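Local coordinates for DNA polymerase (Pyrobaculum calidifontis, PDB 5MDN), which probably catalyses template-directed DNA synthesis, extending a DNA strand with deoxyribonucleoside triphosphates as a member of the family B DNA polymerases, at residues E393-E398 against L518-A523; A471-L476 against V509-M514. All coordinates share one frame; numbering follows the deposited sequence.

Contact 1. Residues E393-E398 against L518-A523; sequences EEREYE and LGWVGA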
# COMPACT_ATOMS: atom_id res chain seq x y z
N GLU A 393 20.05 -5.00 4.39
CA GLU A 393 20.42 -4.09 5.47
C GLU A 393 19.22 -3.64 6.30
O GLU A 393 19.16 -3.93 7.49
CB GLU A 393 21.17 -2.88 4.89
CG GLU A 393 22.47 -3.26 4.20
CD GLU A 393 23.46 -3.93 5.13
OE1 GLU A 393 23.56 -3.51 6.31
OE2 GLU A 393 24.14 -4.89 4.70
N GLU A 394 18.28 -2.94 5.69
CA GLU A 394 17.10 -2.50 6.42
C GLU A 394 15.96 -2.30 5.45
O GLU A 394 16.13 -2.36 4.23
CB GLU A 394 17.39 -1.20 7.19
CG GLU A 394 18.19 -0.17 6.38
CD GLU A 394 17.37 0.56 5.31
OE1 GLU A 394 16.13 0.66 5.45
OE2 GLU A 394 17.97 1.06 4.34
N ARG A 395 14.78 -2.08 6.01
CA ARG A 395 13.63 -1.61 5.24
C ARG A 395 13.26 -0.19 5.65
O ARG A 395 12.98 0.07 6.83
CB ARG A 395 12.41 -2.54 5.38
CG ARG A 395 12.40 -3.82 4.50
CD ARG A 395 11.12 -4.68 4.68
NE ARG A 395 11.14 -5.84 3.76
CZ ARG A 395 11.81 -6.95 4.06
NH1 ARG A 395 12.48 -6.99 5.22
NH2 ARG A 395 11.84 -7.98 3.23
N GLU A 396 13.28 0.72 4.69
CA GLU A 396 12.75 2.08 4.66
C GLU A 396 11.90 2.30 3.41
O GLU A 396 10.81 2.89 3.49
CB GLU A 396 13.85 3.13 4.74
CG GLU A 396 14.77 3.16 3.53
CD GLU A 396 15.85 4.19 3.67
OE1 GLU A 396 16.42 4.31 4.78
OE2 GLU A 396 16.12 4.90 2.68
N TYR A 397 12.32 1.74 2.28
CA TYR A 397 11.74 1.88 0.94
C TYR A 397 11.45 3.32 0.54
O TYR A 397 11.10 4.16 1.38
CB TYR A 397 10.47 1.05 0.80
CG TYR A 397 9.99 0.99 -0.65
CD1 TYR A 397 10.84 0.50 -1.64
CD2 TYR A 397 8.71 1.40 -1.01
CE1 TYR A 397 10.43 0.44 -2.95
CE2 TYR A 397 8.30 1.33 -2.33
CZ TYR A 397 9.16 0.85 -3.28
OH TYR A 397 8.75 0.78 -4.59
N GLU A 398 11.59 3.61 -0.75
CA GLU A 398 11.46 4.97 -1.25
C GLU A 398 10.77 4.94 -2.62
O GLU A 398 11.36 4.50 -3.63
CB GLU A 398 12.84 5.63 -1.25
CG GLU A 398 13.91 4.81 -1.90
CD GLU A 398 14.06 5.25 -3.32
OE1 GLU A 398 13.91 6.47 -3.53
OE2 GLU A 398 14.29 4.40 -4.22
N LEU A 518 15.23 -1.57 -7.52
CA LEU A 518 16.68 -1.71 -7.68
C LEU A 518 17.45 -0.47 -7.25
O LEU A 518 18.67 -0.53 -7.15
CB LEU A 518 17.02 -2.06 -9.13
CG LEU A 518 16.42 -3.37 -9.63
CD1 LEU A 518 16.52 -3.47 -11.15
CD2 LEU A 518 17.11 -4.56 -8.97
N GLY A 519 16.76 0.65 -7.00
CA GLY A 519 17.41 1.83 -6.47
C GLY A 519 17.35 1.88 -4.96
O GLY A 519 18.16 2.55 -4.31
N TRP A 520 16.38 1.16 -4.39
CA TRP A 520 16.21 1.05 -2.95
C TRP A 520 17.46 0.43 -2.33
O TRP A 520 17.71 -0.76 -2.49
CB TRP A 520 14.96 0.21 -2.64
CG TRP A 520 14.75 -0.15 -1.20
CD1 TRP A 520 15.18 0.54 -0.10
CD2 TRP A 520 14.03 -1.28 -0.71
NE1 TRP A 520 14.78 -0.11 1.04
CE2 TRP A 520 14.07 -1.23 0.70
CE3 TRP A 520 13.35 -2.34 -1.32
CZ2 TRP A 520 13.47 -2.19 1.50
CZ3 TRP A 520 12.75 -3.30 -0.52
CH2 TRP A 520 12.81 -3.22 0.87
N VAL A 521 18.26 1.26 -1.64
CA VAL A 521 19.56 0.82 -1.13
C VAL A 521 19.42 -0.40 -0.23
O VAL A 521 20.32 -1.25 -0.19
CB VAL A 521 20.26 1.99 -0.41
CG1 VAL A 521 21.55 1.54 0.25
CG2 VAL A 521 20.52 3.13 -1.39
N GLY A 522 18.31 -0.52 0.48
CA GLY A 522 18.10 -1.67 1.34
C GLY A 522 17.43 -2.84 0.64
O GLY A 522 16.52 -3.47 1.19
N ALA A 523 17.87 -3.13 -0.58
CA ALA A 523 17.33 -4.23 -1.36
C ALA A 523 18.37 -5.34 -1.51
O ALA A 523 19.58 -5.10 -1.48
CB ALA A 523 16.88 -3.76 -2.74

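Contact 2. Residues A471-L476 against V509-M514; sequences AVLKHL and VMANAM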
# COMPACT_ATOMS: atom_id res chain seq x y z
N ALA A 471 16.12 -11.85 -16.96
CA ALA A 471 15.40 -13.11 -17.13
C ALA A 471 14.02 -13.07 -16.48
O ALA A 471 13.06 -13.63 -17.01
CB ALA A 471 16.23 -14.27 -16.56
N VAL A 472 13.91 -12.40 -15.33
CA VAL A 472 12.62 -12.29 -14.65
C VAL A 472 11.66 -11.41 -15.44
O VAL A 472 10.49 -11.76 -15.64
CB VAL A 472 12.82 -11.77 -13.22
CG1 VAL A 472 11.47 -11.50 -12.56
CG2 VAL A 472 13.63 -12.76 -12.40
N LEU A 473 12.15 -10.25 -15.89
CA LEU A 473 11.31 -9.36 -16.68
C LEU A 473 10.87 -10.02 -17.97
O LEU A 473 9.71 -9.88 -18.39
CB LEU A 473 12.06 -8.07 -16.98
CG LEU A 473 12.44 -7.25 -15.74
CD1 LEU A 473 13.50 -6.21 -16.09
CD2 LEU A 473 11.21 -6.60 -15.14
N LYS A 474 11.79 -10.73 -18.64
CA LYS A 474 11.44 -11.44 -19.86
C LYS A 474 10.28 -12.40 -19.63
O LYS A 474 9.40 -12.55 -20.48
CB LYS A 474 12.65 -12.21 -20.40
CG LYS A 474 13.78 -11.32 -20.90
CD LYS A 474 14.87 -12.08 -21.62
CE LYS A 474 16.01 -11.14 -21.97
NZ LYS A 474 17.14 -11.87 -22.60
N HIS A 475 10.27 -13.07 -18.47
CA HIS A 475 9.18 -13.99 -18.15
C HIS A 475 7.89 -13.24 -17.86
O HIS A 475 6.80 -13.68 -18.28
CB HIS A 475 9.59 -14.87 -16.97
CG HIS A 475 8.67 -16.01 -16.71
ND1 HIS A 475 7.65 -15.95 -15.78
CD2 HIS A 475 8.60 -17.25 -17.26
CE1 HIS A 475 7.00 -17.10 -15.77
NE2 HIS A 475 7.55 -17.90 -16.65
N LEU A 476 7.97 -12.13 -17.13
CA LEU A 476 6.78 -11.33 -16.86
C LEU A 476 6.19 -10.77 -18.15
O LEU A 476 4.97 -10.75 -18.32
CB LEU A 476 7.12 -10.19 -15.90
CG LEU A 476 7.46 -10.57 -14.45
CD1 LEU A 476 7.87 -9.34 -13.65
CD2 LEU A 476 6.29 -11.28 -13.80
N VAL A 509 2.34 -4.00 -13.46
CA VAL A 509 2.74 -3.20 -12.30
C VAL A 509 3.98 -3.79 -11.64
O VAL A 509 4.89 -3.05 -11.22
CB VAL A 509 1.57 -3.09 -11.30
CG1 VAL A 509 2.00 -2.33 -10.05
CG2 VAL A 509 0.39 -2.40 -11.96
N MET A 510 4.05 -5.12 -11.54
CA MET A 510 5.23 -5.74 -10.94
C MET A 510 6.46 -5.57 -11.82
O MET A 510 7.57 -5.35 -11.31
CB MET A 510 4.95 -7.22 -10.67
CG MET A 510 3.83 -7.46 -9.67
SD MET A 510 4.17 -6.81 -8.02
CE MET A 510 5.74 -7.59 -7.67
N ALA A 511 6.29 -5.66 -13.14
CA ALA A 511 7.40 -5.42 -14.05
C ALA A 511 7.90 -3.98 -13.95
O ALA A 511 9.10 -3.73 -13.86
CB ALA A 511 6.98 -5.75 -15.48
N ASN A 512 6.97 -3.01 -13.97
CA ASN A 512 7.36 -1.61 -13.92
C ASN A 512 7.83 -1.18 -12.53
O ASN A 512 8.46 -0.13 -12.40
CB ASN A 512 6.19 -0.73 -14.36
CG ASN A 512 5.78 -0.98 -15.79
OD1 ASN A 512 6.53 -1.57 -16.57
ND2 ASN A 512 4.58 -0.54 -16.16
N ALA A 513 7.54 -1.97 -11.49
CA ALA A 513 8.02 -1.66 -10.15
C ALA A 513 9.49 -2.00 -9.96
O ALA A 513 10.09 -1.55 -8.97
CB ALA A 513 7.18 -2.40 -9.11
N MET A 514 10.08 -2.80 -10.85
CA MET A 514 11.47 -3.22 -10.71
C MET A 514 12.42 -2.03 -10.55
O MET A 514 13.30 -2.04 -9.69
CB MET A 514 11.88 -4.07 -11.92
CG MET A 514 13.11 -4.92 -11.70
SD MET A 514 12.80 -6.28 -10.57
CE MET A 514 11.41 -7.07 -11.37

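Contact 1. Residues E393-E398 against L518-A523
The indole of W520 carries the meeting of 393-398 with 518-523 and illustrates how one large flat side chain can meet a loop through its faces and edge without a hydrogen bond passing between the two. Its aromatic contacts centre on Y397. The edge of the tyrosine ring faces the six-membered indole ring, with centroids 5.4 Å apart and planes at 78°, a T-shaped stack. From the same residue, CA sits 3.8 Å from the centroid of the five-membered ring, over its face, as a CH-pi contact. On the opposite face lies the carbonyl O of G522. With CG opposite the backbone N (chi1 172°), the tryptophan side chain reaches across to the 393-398 loop. Apolar contact continues at the indole edge, where R395 CG lies 3.6 Å from W520 CZ2. Cutting W520 back to an alanine would probably leave the Y397 ring edge without its face and open a gap beside the R395 CG methylene. Among backbone contacts, G522, in the type I turn from W520 to A523, brings its CA to 3.6 Å from E394 O in a CA-H...O contact. E398, whose carboxylate passes near W520 N, pairs with K401 in a salt bridge. The loop follows helix 370-384, whose V370 Y397 touches, and precedes strand 404-406 in the chain, while 518-523 leaves the end of helix 514-519.

Contact 2. Residues A471-L476 against V509-M514
L473 meets A511 and M514, and L476 meets A511, where the two long helices of the fingers, 468-486 and 495-512, run past each other in opposite senses. This helical hairpin is characteristic of family B polymerases, and 509-514 falls within the sequence that matches their conserved motif B. It works as an example of helices joined through small and flexible apolar residues: the contact is buried and wholly nonpolar between the side chains. A511 offers a small side chain to both leucines. Its CB is 4.1 Å from L476 CD1 and 4.3 Å from L473 CD2, and the same L476 methyl comes to 4.0 Å from A511 CA, so that L476 reaches the backbone of the facing helix. The polar atoms here are backbone ones. A511 O accepts the N-H of M514, at 3.3 Å, while L473 CD2 rests beside that carbonyl. Neighbours outside the two segments add to the packing: L473 also touches M429 and M430 of helix 424-431, M510 turns off toward V357 and V374, and L476 packs on Y381, whose hydroxyl is hydrogen-bonded to H475 ND1. N512 O is held by the hydroxyl of Y400. The M514 side chain is bent at chi2 (70°) and chi3 (55°), and this curl sets M514 CE against L473 CD2 at 3.8 Å.

Contacts 1 and 2 lie about 18 Å apart, centre to centre, and are joined by covalent continuity: 509-514 and 518-523 are separated by three residues, as helix 495-512 gives way to helix 514-519. Contact 2 packs the end of helix 495-512 on helix 468-486, and contact 1 then meets the loop that leads into strand 404-406. Helix 370-384 borders both, through V370 at Y397 and through V374 and Y381 at M510 and L476. A second tie is Y400, just beyond 393-398, whose hydroxyl is hydrogen-bonded to N512 O. Both contacts lie away from the magnesium bound by D7 and D363 and from the metal-binding aspartates D169 and D236 of the exonuclease domain.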